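Local coordinates for molybdopterin-guanine dinucleotide biosynthesis adapter protein (Escherichia coli, PDB 1NP6) that binds GTP, hydrolyses it weakly, and may act as an adapter in the efficient biosynthesis and use of the molybdopterin-guanine dinucleotide cofactor, at residues L87-L92 with E112-I117; K116-R121 with E129-D134; V137-S142 with A162-E167; K25-L30 with L103-G108. One frame throughout, in Å; residues are numbered along the deposited sequence.

Contact 1: L87-L92 with E112-I117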
loop_
_atom_site.group_PDB
_atom_site.type_symbol
_atom_site.label_atom_id
_atom_site.label_comp_id
_atom_site.label_asym_id
_atom_site.label_seq_id
_atom_site.Cartn_x
_atom_site.Cartn_y
_atom_site.Cartn_z
ATOM N N LEU B 87 9.204 2.361 -11.247
ATOM C CA LEU B 87 8.470 2.802 -12.437
ATOM C C LEU B 87 8.009 1.664 -13.353
ATOM O O LEU B 87 7.598 1.900 -14.486
ATOM C CB LEU B 87 9.293 3.814 -13.240
ATOM C CG LEU B 87 9.712 5.128 -12.578
ATOM C CD1 LEU B 87 10.857 5.743 -13.374
ATOM C CD2 LEU B 87 8.547 6.107 -12.485
ATOM N N ASP B 88 8.075 0.438 -12.854
ATOM C CA ASP B 88 7.694 -0.757 -13.614
ATOM C C ASP B 88 6.181 -0.928 -13.504
ATOM O O ASP B 88 5.684 -1.422 -12.495
ATOM C CB ASP B 88 8.439 -1.946 -13.007
ATOM C CG ASP B 88 8.316 -3.237 -13.813
ATOM O OD1 ASP B 88 7.318 -3.462 -14.537
ATOM O OD2 ASP B 88 9.192 -4.124 -13.731
ATOM N N LEU B 89 5.467 -0.493 -14.541
ATOM C CA LEU B 89 4.000 -0.523 -14.597
ATOM C C LEU B 89 3.375 -1.897 -14.442
ATOM O O LEU B 89 2.370 -2.047 -13.752
ATOM C CB LEU B 89 3.494 0.102 -15.903
ATOM C CG LEU B 89 3.297 1.619 -15.966
ATOM C CD1 LEU B 89 2.605 2.004 -17.268
ATOM C CD2 LEU B 89 2.516 2.141 -14.762
ATOM N N GLN B 90 3.938 -2.906 -15.096
ATOM C CA GLN B 90 3.348 -4.242 -14.988
ATOM C C GLN B 90 3.577 -4.840 -13.605
ATOM O O GLN B 90 2.737 -5.610 -13.118
ATOM C CB GLN B 90 3.844 -5.204 -16.090
ATOM C CG GLN B 90 3.397 -4.839 -17.526
ATOM C CD GLN B 90 1.900 -5.052 -17.818
ATOM O OE1 GLN B 90 1.415 -4.630 -18.869
ATOM N NE2 GLN B 90 1.179 -5.700 -16.904
ATOM N N PHE B 91 4.695 -4.490 -12.975
ATOM C CA PHE B 91 4.953 -4.926 -11.608
ATOM C C PHE B 91 3.916 -4.279 -10.678
ATOM O O PHE B 91 3.254 -4.963 -9.887
ATOM C CB PHE B 91 6.378 -4.572 -11.156
ATOM C CG PHE B 91 6.671 -4.938 -9.705
ATOM C CD1 PHE B 91 6.869 -6.269 -9.326
ATOM C CD2 PHE B 91 6.723 -3.952 -8.728
ATOM C CE1 PHE B 91 7.115 -6.605 -7.993
ATOM C CE2 PHE B 91 6.969 -4.271 -7.394
ATOM C CZ PHE B 91 7.160 -5.595 -7.019
ATOM N N LEU B 92 3.767 -2.971 -10.804
ATOM C CA LEU B 92 2.842 -2.235 -9.945
ATOM C C LEU B 92 1.424 -2.801 -10.049
ATOM O O LEU B 92 0.831 -3.148 -9.031
ATOM C CB LEU B 92 2.900 -0.728 -10.225
ATOM C CG LEU B 92 4.178 0.001 -9.790
ATOM C CD1 LEU B 92 4.144 1.448 -10.265
ATOM C CD2 LEU B 92 4.421 -0.083 -8.279
ATOM N N GLU B 112 4.579 5.591 -20.646
ATOM C CA GLU B 112 3.430 4.685 -20.478
ATOM C C GLU B 112 3.108 3.944 -21.774
ATOM O O GLU B 112 2.450 4.488 -22.670
ATOM C CB GLU B 112 2.183 5.443 -19.978
ATOM C CG GLU B 112 2.457 6.871 -19.547
ATOM C CD GLU B 112 1.258 7.546 -18.914
ATOM O OE1 GLU B 112 0.581 8.323 -19.620
ATOM O OE2 GLU B 112 1.018 7.314 -17.712
ATOM N N GLU B 113 3.545 2.691 -21.857
ATOM C CA GLU B 113 3.504 1.937 -23.110
ATOM C C GLU B 113 2.363 0.916 -23.177
ATOM O O GLU B 113 2.597 -0.299 -23.257
ATOM C CB GLU B 113 4.869 1.290 -23.367
ATOM C CG GLU B 113 5.960 2.290 -23.745
ATOM C CD GLU B 113 6.739 2.837 -22.553
ATOM O OE1 GLU B 113 6.200 2.874 -21.423
ATOM O OE2 GLU B 113 7.906 3.244 -22.746
ATOM N N ILE B 114 1.126 1.431 -23.161
ATOM C CA ILE B 114 -0.108 0.624 -23.208
ATOM C C ILE B 114 -1.250 1.406 -23.900
ATOM O O ILE B 114 -1.080 2.579 -24.200
ATOM C CB ILE B 114 -0.532 0.206 -21.776
ATOM C CG1 ILE B 114 0.144 1.094 -20.716
ATOM C CG2 ILE B 114 -0.210 -1.267 -21.528
ATOM C CD1 ILE B 114 -0.813 1.956 -19.905
ATOM N N ALA B 115 -2.379 0.748 -24.174
ATOM C CA ALA B 115 -3.576 1.429 -24.708
ATOM C C ALA B 115 -3.777 2.773 -24.003
ATOM O O ALA B 115 -3.605 2.858 -22.782
ATOM C CB ALA B 115 -4.812 0.566 -24.553
ATOM N N LYS B 116 -4.117 3.803 -24.780
ATOM C CA LYS B 116 -4.062 5.179 -24.292
ATOM C C LYS B 116 -5.120 6.086 -24.924
ATOM O O LYS B 116 -5.363 6.024 -26.134
ATOM C CB LYS B 116 -2.673 5.751 -24.597
ATOM C CG LYS B 116 -2.153 6.772 -23.614
ATOM C CD LYS B 116 -0.625 6.680 -23.469
ATOM C CE LYS B 116 0.088 6.548 -24.820
ATOM N NZ LYS B 116 1.558 6.757 -24.687
ATOM N N ILE B 117 -5.729 6.942 -24.106
ATOM C CA ILE B 117 -6.544 8.054 -24.613
ATOM C C ILE B 117 -5.765 9.344 -24.361
ATOM O O ILE B 117 -5.234 9.548 -23.269
ATOM C CB ILE B 117 -7.955 8.059 -23.942
ATOM C CG1 ILE B 117 -8.722 6.808 -24.386
ATOM C CG2 ILE B 117 -8.731 9.378 -24.273
ATOM C CD1 ILE B 117 -9.990 6.514 -23.600
#
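Leu-89 meets Glu-112 and Ile-114 through one methyl, CD1. That atom of Leu-89 lies 4.3 Å from the CD1 of Ile-114, and it rests on Glu-112 at 4.3 Å from CA and 4.4 Å from CB, the root of the residue and not its carboxylate. Because the chi2 of Leu-89 is -172°, CD1 stands anti to CA at the far end of the chain, which extends it toward residues 112-114. The contact is light, with 110 Å² buried over both sides, and Leu-89 also rests on Phe-109 and Val-106. Behind this first shell, each segment is fixed by a bond of its own. Asp-88 is the N-cap of helix 89-95: its OD1 accepts from Phe-91 N at 3.2 Å, with the donor well above the carboxylate plane. On the other side, Lys-116 NZ reaches back to Glu-112 O at 3.2 Å and a C=O...N angle of 158°, tying the start of strand 116-120 to the loop before it. Glu-112 OE2 takes a weak bond from Phe-109 N, and its side chain lies about 6 Å from that of Lys-19, an inferred GTP-binding residue. A capped helix laid against the loop that joins two strands of a parallel sheet fits the alpha/beta architecture of the P-loop NTPases.

Contact 2: K116-R121 with E129-D134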
loop_
_atom_site.group_PDB
_atom_site.type_symbol
_atom_site.label_atom_id
_atom_site.label_comp_id
_atom_site.label_asym_id
_atom_site.label_seq_id
_atom_site.Cartn_x
_atom_site.Cartn_y
_atom_site.Cartn_z
ATOM N N LYS B 116 -4.117 3.803 -24.780
ATOM C CA LYS B 116 -4.062 5.179 -24.292
ATOM C C LYS B 116 -5.120 6.086 -24.924
ATOM O O LYS B 116 -5.363 6.024 -26.134
ATOM C CB LYS B 116 -2.673 5.751 -24.597
ATOM C CG LYS B 116 -2.153 6.772 -23.614
ATOM C CD LYS B 116 -0.625 6.680 -23.469
ATOM C CE LYS B 116 0.088 6.548 -24.820
ATOM N NZ LYS B 116 1.558 6.757 -24.687
ATOM N N ILE B 117 -5.729 6.942 -24.106
ATOM C CA ILE B 117 -6.544 8.054 -24.613
ATOM C C ILE B 117 -5.765 9.344 -24.361
ATOM O O ILE B 117 -5.234 9.548 -23.269
ATOM C CB ILE B 117 -7.955 8.059 -23.942
ATOM C CG1 ILE B 117 -8.722 6.808 -24.386
ATOM C CG2 ILE B 117 -8.731 9.378 -24.273
ATOM C CD1 ILE B 117 -9.990 6.514 -23.600
ATOM N N VAL B 118 -5.651 10.173 -25.397
ATOM C CA VAL B 118 -4.903 11.428 -25.357
ATOM C C VAL B 118 -5.917 12.584 -25.300
ATOM O O VAL B 118 -6.945 12.524 -25.940
ATOM C CB VAL B 118 -3.997 11.574 -26.610
ATOM C CG1 VAL B 118 -3.355 12.977 -26.721
ATOM C CG2 VAL B 118 -2.923 10.504 -26.593
ATOM N N LEU B 119 -5.616 13.609 -24.517
ATOM C CA LEU B 119 -6.543 14.736 -24.332
ATOM C C LEU B 119 -6.026 15.993 -25.015
ATOM O O LEU B 119 -4.808 16.185 -25.117
ATOM C CB LEU B 119 -6.765 14.993 -22.836
ATOM C CG LEU B 119 -6.964 13.781 -21.904
ATOM C CD1 LEU B 119 -7.121 14.253 -20.475
ATOM C CD2 LEU B 119 -8.143 12.866 -22.294
ATOM N N PHE B 120 -6.947 16.829 -25.505
ATOM C CA PHE B 120 -6.615 18.132 -26.099
ATOM C C PHE B 120 -7.656 19.185 -25.708
ATOM O O PHE B 120 -8.847 18.979 -25.895
ATOM C CB PHE B 120 -6.534 18.035 -27.642
ATOM C CG PHE B 120 -6.160 19.338 -28.322
ATOM C CD1 PHE B 120 -4.819 19.743 -28.403
ATOM C CD2 PHE B 120 -7.140 20.165 -28.875
ATOM C CE1 PHE B 120 -4.464 20.963 -29.003
ATOM C CE2 PHE B 120 -6.796 21.394 -29.484
ATOM C CZ PHE B 120 -5.446 21.780 -29.565
ATOM N N ARG B 121 -7.189 20.303 -25.170
ATOM C CA ARG B 121 -8.027 21.483 -24.944
ATOM C C ARG B 121 -7.417 22.664 -25.674
ATOM O O ARG B 121 -6.255 23.025 -25.427
ATOM C CB ARG B 121 -8.173 21.794 -23.439
ATOM C CG ARG B 121 -9.223 22.873 -23.162
ATOM C CD ARG B 121 -9.417 23.294 -21.712
ATOM N NE ARG B 121 -8.413 24.268 -21.291
ATOM C CZ ARG B 121 -7.366 23.942 -20.559
ATOM N NH1 ARG B 121 -7.223 22.685 -20.180
ATOM N NH2 ARG B 121 -6.471 24.851 -20.207
ATOM N N GLU B 129 -1.372 20.292 -34.179
ATOM C CA GLU B 129 -0.313 19.689 -34.983
ATOM C C GLU B 129 0.812 19.141 -34.121
ATOM O O GLU B 129 1.554 18.264 -34.564
ATOM C CB GLU B 129 0.246 20.707 -35.989
ATOM C CG GLU B 129 -0.728 21.120 -37.088
ATOM C CD GLU B 129 -1.599 22.317 -36.711
ATOM O OE1 GLU B 129 -1.202 23.117 -35.836
ATOM O OE2 GLU B 129 -2.692 22.465 -37.299
ATOM N N GLU B 130 0.941 19.648 -32.893
ATOM C CA GLU B 130 2.004 19.184 -31.992
ATOM C C GLU B 130 1.633 17.969 -31.121
ATOM O O GLU B 130 2.446 17.515 -30.313
ATOM C CB GLU B 130 2.618 20.340 -31.168
ATOM C CG GLU B 130 1.665 21.097 -30.257
ATOM C CD GLU B 130 2.321 22.272 -29.539
ATOM O OE1 GLU B 130 1.993 23.436 -29.864
ATOM O OE2 GLU B 130 3.158 22.034 -28.639
ATOM N N LEU B 131 0.423 17.433 -31.306
ATOM C CA LEU B 131 0.023 16.177 -30.662
ATOM C C LEU B 131 0.818 14.980 -31.196
ATOM O O LEU B 131 0.920 14.787 -32.412
ATOM C CB LEU B 131 -1.469 15.902 -30.873
ATOM C CG LEU B 131 -2.483 16.643 -30.002
ATOM C CD1 LEU B 131 -3.891 16.365 -30.506
ATOM C CD2 LEU B 131 -2.352 16.274 -28.529
ATOM N N VAL B 132 1.361 14.178 -30.280
ATOM C CA VAL B 132 2.078 12.949 -30.636
ATOM C C VAL B 132 1.170 11.722 -30.448
ATOM O O VAL B 132 0.864 11.324 -29.323
ATOM C CB VAL B 132 3.453 12.809 -29.881
ATOM C CG1 VAL B 132 4.352 14.000 -30.160
ATOM C CG2 VAL B 132 3.277 12.647 -28.372
ATOM N N ILE B 133 0.725 11.148 -31.564
ATOM C CA ILE B 133 -0.195 10.015 -31.565
ATOM C C ILE B 133 0.494 8.737 -32.051
ATOM O O ILE B 133 0.431 8.416 -33.244
ATOM C CB ILE B 133 -1.436 10.313 -32.450
ATOM C CG1 ILE B 133 -2.130 11.611 -32.011
ATOM C CG2 ILE B 133 -2.407 9.123 -32.431
ATOM C CD1 ILE B 133 -3.231 12.083 -32.953
ATOM N N ASP B 134 1.128 8.018 -31.123
ATOM C CA ASP B 134 1.824 6.757 -31.415
ATOM C C ASP B 134 0.845 5.583 -31.581
ATOM O O ASP B 134 -0.374 5.788 -31.595
ATOM C CB ASP B 134 2.885 6.456 -30.341
ATOM C CG ASP B 134 2.285 6.240 -28.960
ATOM O OD1 ASP B 134 2.698 6.942 -28.015
ATOM O OD2 ASP B 134 1.400 5.391 -28.721
#
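Leu-131 faces Val-118 and Phe-120 from the connection that links strand 116-120 to its parallel neighbour, strand 137-142, in the sheet of this P-loop fold. Residues 131-134 run back along the strand, their direction 168° from it. Even so, Val-118 CA and Ile-133 CA are 7.9 Å apart, too far for backbone pairing, and side chains make the contact.

The apolar part rests on the fork of Leu-131. Its CD2 sits 3.9 Å from the CG1 of Val-118, the two side chains sliding past each other in opposite senses; its CD1 lies 4.1 Å from the CD1 of Phe-120. With the chi1 of Val-118 at 171°, CG1 is the branch anti to the backbone N, and this is the methyl that reaches the leucine. Pro-128 and Val-144 add to the packing round Phe-120. Leu-119 turns the other way, onto Lys-19 and Leu-22 of helix 19-32.

The ionic part lies at the opposite end of the segment, where Lys-116 and Asp-134 meet at roughly a right angle. Bends at chi2 and chi3 of the lysine bring its NZ to 3.5 Å from Asp-134 OD1, a long, weak salt bridge, while Asp-134 OD2 takes its hydrogen bond from His-136 N.

Contact 3: V137-S142 with A162-E167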
loop_
_atom_site.group_PDB
_atom_site.type_symbol
_atom_site.label_atom_id
_atom_site.label_comp_id
_atom_site.label_asym_id
_atom_site.label_seq_id
_atom_site.Cartn_x
_atom_site.Cartn_y
_atom_site.Cartn_z
ATOM N N VAL B 137 -2.413 4.693 -29.067
ATOM C CA VAL B 137 -3.558 5.597 -28.870
ATOM C C VAL B 137 -4.838 5.025 -29.501
ATOM O O VAL B 137 -4.855 4.707 -30.687
ATOM C CB VAL B 137 -3.253 7.022 -29.431
ATOM C CG1 VAL B 137 -4.464 7.973 -29.296
ATOM C CG2 VAL B 137 -2.040 7.615 -28.757
ATOM N N ILE B 138 -5.898 4.888 -28.701
ATOM C CA ILE B 138 -7.184 4.382 -29.182
ATOM C C ILE B 138 -8.213 5.499 -29.449
ATOM O O ILE B 138 -9.258 5.257 -30.078
ATOM C CB ILE B 138 -7.754 3.303 -28.203
ATOM C CG1 ILE B 138 -8.149 3.924 -26.833
ATOM C CG2 ILE B 138 -6.742 2.152 -28.042
ATOM C CD1 ILE B 138 -8.930 2.969 -25.905
ATOM N N ALA B 139 -7.907 6.710 -28.976
ATOM C CA ALA B 139 -8.800 7.868 -29.143
ATOM C C ALA B 139 -8.128 9.157 -28.674
ATOM O O ALA B 139 -7.193 9.107 -27.887
ATOM C CB ALA B 139 -10.071 7.640 -28.357
ATOM N N VAL B 140 -8.603 10.299 -29.177
ATOM C CA VAL B 140 -8.259 11.623 -28.646
ATOM C C VAL B 140 -9.557 12.264 -28.147
ATOM O O VAL B 140 -10.479 12.418 -28.935
ATOM C CB VAL B 140 -7.650 12.541 -29.733
ATOM C CG1 VAL B 140 -7.412 13.960 -29.214
ATOM C CG2 VAL B 140 -6.313 11.960 -30.283
ATOM N N ALA B 141 -9.628 12.608 -26.857
ATOM C CA ALA B 141 -10.765 13.392 -26.314
ATOM C C ALA B 141 -10.444 14.874 -26.415
ATOM O O ALA B 141 -9.445 15.352 -25.850
ATOM C CB ALA B 141 -11.048 13.002 -24.875
ATOM N N SER B 142 -11.281 15.603 -27.150
ATOM C CA SER B 142 -10.979 16.973 -27.526
ATOM C C SER B 142 -12.171 17.933 -27.330
ATOM O O SER B 142 -13.305 17.505 -27.345
ATOM C CB SER B 142 -10.605 17.049 -29.002
ATOM O OG SER B 142 -10.112 18.343 -29.309
ATOM N N ALA B 162 -17.415 7.333 -20.896
ATOM C CA ALA B 162 -17.647 6.100 -20.151
ATOM C C ALA B 162 -18.195 4.978 -21.053
ATOM O O ALA B 162 -17.855 3.814 -20.863
ATOM C CB ALA B 162 -18.594 6.353 -18.937
ATOM N N ASP B 163 -19.012 5.337 -22.040
ATOM C CA ASP B 163 -19.550 4.378 -22.996
ATOM C C ASP B 163 -18.431 3.823 -23.872
ATOM O O ASP B 163 -18.411 2.630 -24.165
ATOM C CB ASP B 163 -20.609 5.018 -23.902
ATOM C CG ASP B 163 -21.934 5.281 -23.183
ATOM O OD1 ASP B 163 -22.100 4.855 -22.025
ATOM O OD2 ASP B 163 -22.865 5.909 -23.711
ATOM N N PHE B 164 -17.522 4.699 -24.294
ATOM C CA PHE B 164 -16.430 4.314 -25.198
ATOM C C PHE B 164 -15.442 3.365 -24.503
ATOM O O PHE B 164 -14.895 2.432 -25.130
ATOM C CB PHE B 164 -15.722 5.562 -25.748
ATOM C CG PHE B 164 -14.512 5.253 -26.596
ATOM C CD1 PHE B 164 -14.636 5.086 -27.972
ATOM C CD2 PHE B 164 -13.253 5.127 -26.008
ATOM C CE1 PHE B 164 -13.516 4.779 -28.755
ATOM C CE2 PHE B 164 -12.135 4.822 -26.783
ATOM C CZ PHE B 164 -12.276 4.659 -28.160
ATOM N N VAL B 165 -15.203 3.622 -23.218
ATOM C CA VAL B 165 -14.343 2.762 -22.406
ATOM C C VAL B 165 -14.984 1.380 -22.216
ATOM O O VAL B 165 -14.339 0.372 -22.448
ATOM C CB VAL B 165 -13.920 3.420 -21.059
ATOM C CG1 VAL B 165 -13.134 2.442 -20.161
ATOM C CG2 VAL B 165 -13.120 4.710 -21.280
ATOM N N VAL B 166 -16.250 1.298 -21.825
ATOM C CA VAL B 166 -16.913 -0.031 -21.797
ATOM C C VAL B 166 -16.766 -0.855 -23.112
ATOM O O VAL B 166 -16.439 -2.054 -23.092
ATOM C CB VAL B 166 -18.407 0.070 -21.415
ATOM C CG1 VAL B 166 -19.077 -1.316 -21.455
ATOM C CG2 VAL B 166 -18.547 0.675 -20.041
ATOM N N GLU B 167 -17.000 -0.193 -24.242
ATOM C CA GLU B 167 -16.965 -0.835 -25.548
ATOM C C GLU B 167 -15.566 -1.340 -25.915
ATOM O O GLU B 167 -15.439 -2.393 -26.523
ATOM C CB GLU B 167 -17.503 0.114 -26.618
ATOM C CG GLU B 167 -19.017 0.068 -26.714
ATOM C CD GLU B 167 -19.639 1.438 -26.880
ATOM O OE1 GLU B 167 -19.215 2.178 -27.794
ATOM O OE2 GLU B 167 -20.555 1.772 -26.098
#
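The C-terminal helix 158-170 packs against strand 137-142 of the parallel sheet by setting Phe-164 on Ile-138 and Ala-139. The two backbones stay well apart, with 9.3 Å between the CA atoms of Ala-139 and Phe-164, and the phenyl ring bridges the space. Its chi1 of 175° holds CG anti to the backbone N, which sends the ring out from the helix so that CZ and CE2, at its far end, do the touching. Phe-164 CZ lies 3.7 Å from Ala-139 CB and its CE2 3.8 Å from Ile-138 CD1, the isoleucine and the ring meeting at a slant. The third approach is polar: Ile-138 O comes to the ring edge, near its plane, 3.6 Å from Phe-164 CZ, where the weakly positive C-H rim is likely to suit a carbonyl oxygen.

Two consecutive strand residues thus turn their CB atoms toward the helix. The backbone accounts for this: Ile-138 has a psi of -12°, far from the extended value, and the strand is locally irregular there. Ala-151 and Leu-153 of the neighbouring strand 151-154 also touch the ring, which therefore spans two strands. Were this phenylalanine an alanine, a gap would probably open between helix and sheet, leaving Ala-139 CB and Ile-138 CD1 without the ring they pack on. One residue away, Asp-163 forms a salt bridge with Arg-33, tying the helix to the chain just past helix 19-32. A helix fastened by an aromatic side chain over the last strands of a parallel sheet is ordinary alpha/beta layering, and this one lies away from the annotated nucleotide site.

Contact 4: K25-L30 with L103-G108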
loop_
_atom_site.group_PDB
_atom_site.type_symbol
_atom_site.label_atom_id
_atom_site.label_comp_id
_atom_site.label_asym_id
_atom_site.label_seq_id
_atom_site.Cartn_x
_atom_site.Cartn_y
_atom_site.Cartn_z
ATOM N N LYS B 25 -14.165 12.885 -12.589
ATOM C CA LYS B 25 -15.554 12.654 -13.020
ATOM C C LYS B 25 -15.798 11.330 -13.768
ATOM O O LYS B 25 -16.916 10.821 -13.791
ATOM C CB LYS B 25 -16.065 13.795 -13.913
ATOM C CG LYS B 25 -15.416 15.153 -13.695
ATOM C CD LYS B 25 -16.320 16.269 -14.182
ATOM C CE LYS B 25 -16.107 16.559 -15.659
ATOM N NZ LYS B 25 -17.323 17.137 -16.310
ATOM N N LEU B 26 -14.773 10.787 -14.416
ATOM C CA LEU B 26 -14.955 9.547 -15.173
ATOM C C LEU B 26 -15.089 8.329 -14.269
ATOM O O LEU B 26 -15.929 7.446 -14.528
ATOM C CB LEU B 26 -13.787 9.351 -16.167
ATOM C CG LEU B 26 -13.800 8.037 -16.958
ATOM C CD1 LEU B 26 -14.979 7.954 -17.930
ATOM C CD2 LEU B 26 -12.439 7.845 -17.679
ATOM N N ILE B 27 -14.275 8.284 -13.207
ATOM C CA ILE B 27 -14.248 7.158 -12.273
ATOM C C ILE B 27 -15.633 6.909 -11.612
ATOM O O ILE B 27 -16.126 5.780 -11.619
ATOM C CB ILE B 27 -13.087 7.310 -11.242
ATOM C CG1 ILE B 27 -11.728 7.008 -11.921
ATOM C CG2 ILE B 27 -13.268 6.375 -10.036
ATOM C CD1 ILE B 27 -10.497 7.532 -11.150
ATOM N N PRO B 28 -16.268 7.943 -11.069
ATOM C CA PRO B 28 -17.646 7.786 -10.561
ATOM C C PRO B 28 -18.607 7.242 -11.612
ATOM O O PRO B 28 -19.396 6.350 -11.290
ATOM C CB PRO B 28 -18.051 9.219 -10.148
ATOM C CG PRO B 28 -16.761 9.920 -9.864
ATOM C CD PRO B 28 -15.738 9.304 -10.834
ATOM N N ALA B 29 -18.528 7.775 -12.841
ATOM C CA ALA B 29 -19.364 7.369 -13.944
ATOM C C ALA B 29 -19.163 5.897 -14.307
ATOM O O ALA B 29 -20.123 5.182 -14.603
ATOM C CB ALA B 29 -19.116 8.251 -15.141
ATOM N N LEU B 30 -17.915 5.444 -14.283
ATOM C CA LEU B 30 -17.637 4.025 -14.478
ATOM C C LEU B 30 -18.247 3.178 -13.345
ATOM O O LEU B 30 -18.884 2.152 -13.599
ATOM C CB LEU B 30 -16.121 3.780 -14.603
ATOM C CG LEU B 30 -15.433 4.319 -15.874
ATOM C CD1 LEU B 30 -13.907 4.211 -15.781
ATOM C CD2 LEU B 30 -15.953 3.650 -17.156
ATOM N N LEU B 103 -10.623 -3.088 -14.355
ATOM C CA LEU B 103 -9.963 -2.102 -15.202
ATOM C C LEU B 103 -9.003 -1.283 -14.357
ATOM O O LEU B 103 -9.377 -0.805 -13.296
ATOM C CB LEU B 103 -11.002 -1.142 -15.803
ATOM C CG LEU B 103 -10.509 0.095 -16.551
ATOM C CD1 LEU B 103 -10.105 -0.272 -18.001
ATOM C CD2 LEU B 103 -11.559 1.189 -16.541
ATOM N N ILE B 104 -7.776 -1.100 -14.833
ATOM C CA ILE B 104 -6.839 -0.227 -14.137
ATOM C C ILE B 104 -6.500 0.994 -14.987
ATOM O O ILE B 104 -5.956 0.861 -16.088
ATOM C CB ILE B 104 -5.566 -1.026 -13.728
ATOM C CG1 ILE B 104 -5.912 -2.133 -12.723
ATOM C CG2 ILE B 104 -4.503 -0.116 -13.154
ATOM C CD1 ILE B 104 -4.815 -3.236 -12.586
ATOM N N LEU B 105 -6.809 2.188 -14.465
ATOM C CA LEU B 105 -6.462 3.448 -15.119
ATOM C C LEU B 105 -5.046 3.889 -14.727
ATOM O O LEU B 105 -4.652 3.696 -13.578
ATOM C CB LEU B 105 -7.470 4.555 -14.767
ATOM C CG LEU B 105 -8.939 4.212 -15.071
ATOM C CD1 LEU B 105 -9.933 5.117 -14.314
ATOM C CD2 LEU B 105 -9.195 4.279 -16.579
ATOM N N VAL B 106 -4.317 4.500 -15.671
ATOM C CA VAL B 106 -2.908 4.898 -15.457
ATOM C C VAL B 106 -2.651 6.347 -15.845
ATOM O O VAL B 106 -3.033 6.778 -16.939
ATOM C CB VAL B 106 -1.932 3.969 -16.240
ATOM C CG1 VAL B 106 -0.454 4.332 -15.929
ATOM C CG2 VAL B 106 -2.229 2.516 -15.925
ATOM N N GLU B 107 -1.997 7.099 -14.956
ATOM C CA GLU B 107 -1.809 8.547 -15.128
ATOM C C GLU B 107 -0.519 9.150 -14.503
ATOM O O GLU B 107 -0.099 8.758 -13.416
ATOM C CB GLU B 107 -3.035 9.256 -14.531
ATOM C CG GLU B 107 -2.823 10.720 -14.228
ATOM C CD GLU B 107 -3.776 11.220 -13.178
ATOM O OE1 GLU B 107 -3.874 10.579 -12.111
ATOM O OE2 GLU B 107 -4.433 12.248 -13.436
ATOM N N GLY B 108 0.093 10.113 -15.197
ATOM C CA GLY B 108 1.164 10.932 -14.634
ATOM C C GLY B 108 2.598 10.460 -14.862
ATOM O O GLY B 108 3.553 11.141 -14.458
#
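Ile-27 and Leu-30 of helix 19-32 lie over Leu-105 and Leu-103 of strand 103-107, joining the helix that follows the P-loop (Walker A) to a strand of the parallel sheet. The axes of helix 25-30 and strand 103-107 run 11.7 Å apart at 178°, essentially antiparallel. Residues three apart on the helix therefore pair with residues two apart on the strand, in reversed order.

The two pairs are oriented differently. Ile-27 and Leu-105 slide past each other in opposite directions: the CG1 of Ile-27 comes to 3.5 Å from the CD1 of Leu-105, a tight carbon contact, and the isoleucine's own CD1 is 4.0 Å from that same methyl. The CB of Ile-27 does not aim straight at the strand. It is the outer part of the side chain that closes the distance, its chi1 of -74° placing CG1 beside the backbone N. Leu-30 and Leu-103, by contrast, meet at about a right angle, with 3.9 Å between Leu-30 CD1 and Leu-103 CD2. The same Leu-30 methyl also lies 4.3 Å from Leu-105 CD1, so it links the two pairs.

All four residues are buried. Trp-168 and Met-169 of helix 158-170 pack on Leu-103, and Gly-63 of the second subunit reaches Ile-27, so this core borders the dimer partner. Farther along the strand, Glu-107 touches Lys-19 and Thr-20, inferred GTP-binding residues. The helix is kinked at Pro-28, whose nitrogen has no bond to the preceding turn; the regular pattern is present again where Leu-30 N donates to Leu-26 O at 2.8 Å.

Along the chain, contacts 1 and 4 interlock, since residues 103-108 lie between the two segments of contact 1; contacts 2 and 3 follow in series. All four reach one parallel sheet. Contacts 1 and 2 share strand 116-120, with centres about 17 Å apart, and contact 3 uses its neighbour 137-142, whose Ile-138 N and Ala-141 N lie within bonding distance of Lys-116 O and Val-118 O. Contacts 3 and 4 have centres about 12 Å apart, and their helices touch where Ala-162 meets Leu-26 and Ala-29. Helices 19-32, which follows the P-loop, and 158-170 thus pack side by side, while contacts 1 and 4 also touch the second subunit.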